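Local coordinates for protein Fe(2+) transporter FeoB (Methanocaldococcus jannaschii, PDB 2WJI) that probably drives ferrous iron transport across the cell membrane with GTP, and binds guanine nucleotides through its N-terminal G domain, the part given here, at residues 110-115 and 157-162. Sequence-based numbering, arbitrary orientation.
Sequences NLLLAL and KAISIA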
ATOM      1  N   ASN A 110      -5.146  -4.602   9.998  1.00 34.48           N
ATOM      2  CA  ASN A 110      -5.850  -5.245   8.892  1.00 32.36           C
ATOM      3  C   ASN A 110      -5.101  -4.938   7.605  1.00 31.76           C
ATOM      4  O   ASN A 110      -5.106  -3.803   7.132  1.00 31.88           O
ATOM      5  CB  ASN A 110      -7.284  -4.729   8.785  1.00 28.44           C
ATOM      6  CG  ASN A 110      -8.123  -5.542   7.814  1.00 34.22           C
ATOM      7  OD1 ASN A 110      -7.821  -6.704   7.543  1.00 40.96           O
ATOM      8  ND2 ASN A 110      -9.186  -4.939   7.295  1.00 29.74           N
ATOM      9  N   LEU A 111      -4.466  -5.948   7.031  1.00 33.60           N
ATOM     10  CA  LEU A 111      -3.421  -5.693   6.053  1.00 34.28           C
ATOM     11  C   LEU A 111      -3.731  -6.253   4.673  1.00 32.05           C
ATOM     12  O   LEU A 111      -4.400  -7.276   4.539  1.00 31.77           O
ATOM     13  CB  LEU A 111      -2.104  -6.271   6.565  1.00 36.81           C
ATOM     14  CG  LEU A 111      -0.814  -5.867   5.861  1.00 40.56           C
ATOM     15  CD1 LEU A 111      -0.570  -4.368   5.984  1.00 35.48           C
ATOM     16  CD2 LEU A 111       0.343  -6.651   6.455  1.00 44.05           C
ATOM     17  N   LEU A 112      -3.228  -5.559   3.655  1.00 29.25           N
ATOM     18  CA  LEU A 112      -3.339  -5.975   2.263  1.00 27.73           C
ATOM     19  C   LEU A 112      -2.058  -5.564   1.554  1.00 28.21           C
ATOM     20  O   LEU A 112      -1.596  -4.427   1.690  1.00 30.35           O
ATOM     21  CB  LEU A 112      -4.526  -5.303   1.584  1.00 27.52           C
ATOM     22  CG  LEU A 112      -4.593  -5.498   0.069  1.00 34.62           C
ATOM     23  CD1 LEU A 112      -4.639  -6.974  -0.259  1.00 41.82           C
ATOM     24  CD2 LEU A 112      -5.810  -4.787  -0.524  1.00 34.86           C
ATOM     25  N   LEU A 113      -1.491  -6.487   0.790  1.00 26.54           N
ATOM     26  CA  LEU A 113      -0.191  -6.269   0.176  1.00 28.97           C
ATOM     27  C   LEU A 113      -0.335  -5.889  -1.296  1.00 29.07           C
ATOM     28  O   LEU A 113      -0.899  -6.642  -2.088  1.00 33.75           O
ATOM     29  CB  LEU A 113       0.652  -7.534   0.314  1.00 36.52           C
ATOM     30  CG  LEU A 113       2.092  -7.345   0.785  1.00 47.17           C
ATOM     31  CD1 LEU A 113       2.103  -6.436   1.991  1.00 50.06           C
ATOM     32  CD2 LEU A 113       2.724  -8.687   1.120  1.00 46.97           C
ATOM     33  N   ALA A 114       0.158  -4.707  -1.649  1.00 26.94           N
ATOM     34  CA  ALA A 114       0.224  -4.278  -3.035  1.00 27.44           C
ATOM     35  C   ALA A 114       1.662  -4.434  -3.522  1.00 29.20           C
ATOM     36  O   ALA A 114       2.564  -3.722  -3.078  1.00 25.94           O
ATOM     37  CB  ALA A 114      -0.253  -2.838  -3.174  1.00 26.35           C
ATOM     38  N   LEU A 115       1.850  -5.372  -4.444  1.00 25.86           N
ATOM     39  CA  LEU A 115       3.162  -5.775  -4.925  1.00 24.58           C
ATOM     40  C   LEU A 115       3.451  -5.045  -6.229  1.00 25.96           C
ATOM     41  O   LEU A 115       3.015  -5.465  -7.311  1.00 23.17           O
ATOM     42  CB  LEU A 115       3.174  -7.290  -5.122  1.00 25.92           C
ATOM     43  CG  LEU A 115       4.457  -8.000  -5.540  1.00 31.89           C
ATOM     44  CD1 LEU A 115       5.517  -7.913  -4.454  1.00 34.77           C
ATOM     45  CD2 LEU A 115       4.131  -9.446  -5.855  1.00 34.51           C
ATOM     46  N   LYS A 157     -10.482  -3.268  -6.107  1.00 30.62           N
ATOM     47  CA  LYS A 157     -11.388  -4.365  -5.820  1.00 30.83           C
ATOM     48  C   LYS A 157     -10.945  -5.128  -4.582  1.00 26.80           C
ATOM     49  O   LYS A 157     -11.768  -5.458  -3.724  1.00 26.44           O
ATOM     50  CB  LYS A 157     -11.509  -5.306  -7.022  1.00 30.64           C
ATOM     51  CG  LYS A 157     -12.315  -6.563  -6.755  1.00 40.99           C
ATOM     52  CD  LYS A 157     -12.577  -7.327  -8.047  1.00 50.42           C
ATOM     53  CE  LYS A 157     -12.733  -8.820  -7.791  1.00 57.79           C
ATOM     54  NZ  LYS A 157     -13.971  -9.149  -7.035  1.00 62.52           N
ATOM     55  N   ALA A 158      -9.650  -5.414  -4.498  1.00 31.00           N
ATOM     56  CA  ALA A 158      -9.100  -6.121  -3.357  1.00 27.49           C
ATOM     57  C   ALA A 158      -9.323  -5.312  -2.097  1.00 26.73           C
ATOM     58  O   ALA A 158      -9.665  -5.866  -1.054  1.00 34.29           O
ATOM     59  CB  ALA A 158      -7.620  -6.392  -3.557  1.00 25.21           C
ATOM     60  N   ILE A 159      -9.133  -3.999  -2.193  1.00 23.20           N
ATOM     61  CA  ILE A 159      -9.403  -3.113  -1.054  1.00 23.24           C
ATOM     62  C   ILE A 159     -10.853  -3.228  -0.559  1.00 27.07           C
ATOM     63  O   ILE A 159     -11.110  -3.446   0.626  1.00 27.56           O
ATOM     64  CB  ILE A 159      -9.090  -1.637  -1.397  1.00 20.15           C
ATOM     65  CG1 ILE A 159      -7.585  -1.429  -1.506  1.00 19.06           C
ATOM     66  CG2 ILE A 159      -9.680  -0.698  -0.357  1.00 30.55           C
ATOM     67  CD1 ILE A 159      -7.187  -0.014  -1.915  1.00 22.85           C
ATOM     68  N   SER A 160     -11.808  -3.092  -1.465  1.00 29.02           N
ATOM     69  CA  SER A 160     -13.217  -3.113  -1.067  1.00 32.74           C
ATOM     70  C   SER A 160     -13.657  -4.423  -0.396  1.00 26.21           C
ATOM     71  O   SER A 160     -14.631  -4.447   0.339  1.00 33.87           O
ATOM     72  CB  SER A 160     -14.113  -2.830  -2.273  1.00 38.57           C
ATOM     73  OG  SER A 160     -14.097  -3.932  -3.149  1.00 36.36           O
ATOM     74  N   ILE A 161     -12.963  -5.516  -0.689  1.00 32.97           N
ATOM     75  CA  ILE A 161     -13.255  -6.797  -0.056  1.00 32.87           C
ATOM     76  C   ILE A 161     -12.551  -6.867   1.293  1.00 34.37           C
ATOM     77  O   ILE A 161     -13.132  -7.321   2.285  1.00 31.81           O
ATOM     78  CB  ILE A 161     -12.790  -7.979  -0.937  1.00 36.45           C
ATOM     79  CG1 ILE A 161     -13.738  -8.176  -2.122  1.00 37.48           C
ATOM     80  CG2 ILE A 161     -12.693  -9.263  -0.121  1.00 36.59           C
ATOM     81  CD1 ILE A 161     -13.140  -9.025  -3.270  1.00 37.20           C
ATOM     82  N   ALA A 162     -11.307  -6.392   1.326  1.00 30.79           N
ATOM     83  CA  ALA A 162     -10.491  -6.449   2.535  1.00 34.14           C
ATOM     84  C   ALA A 162     -11.004  -5.605   3.708  1.00 37.48           C
ATOM     85  O   ALA A 162     -10.723  -5.931   4.861  1.00 34.99           O
ATOM     86  CB  ALA A 162      -9.034  -6.087   2.216  1.00 37.02           C
TER
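L112 packs on A158, I159 and A162, and N110, just before strand 111-116, bonds to the end of helix 152-162. One methyl of L112, CD2, makes all the apolar touches. L112 CD2 lies 3.9 Å from A158 CB and equally close to I159 CG1. A162 CB is a looser neighbour, 4.4 Å from L112 CD2. The methyl thus rests on one turn of helix, against two small residues and one branched one. L112 has CG anti to its own nitrogen (chi1 171°), which extends the side chain from the strand to the helix.

The polar link lies just before the strand. N110 ND2 donates to A162 O, 3.0 Å away, in a fairly straight bond (159° at the hydrogen). The oxygen lies close to the amide plane of N110 but receives the donor tilted from its own carbonyl plane. N110 ND2 also bonds to D83 O, so two carbonyls hold the amide. With no amide, an alanine here would probably leave both A162 O and D83 O without this donor and weaken the tie between strand and helix.

The segments run nearly antiparallel, at 171°, with their axes 9.5 Å apart. This is plain packing of helix 152-162 on the central sheet of the G domain. Strand 111-116 lies between strands 84-90 and 141-143. V142 touches both L112 and A158, and on strand 42-47 F45 meets I159.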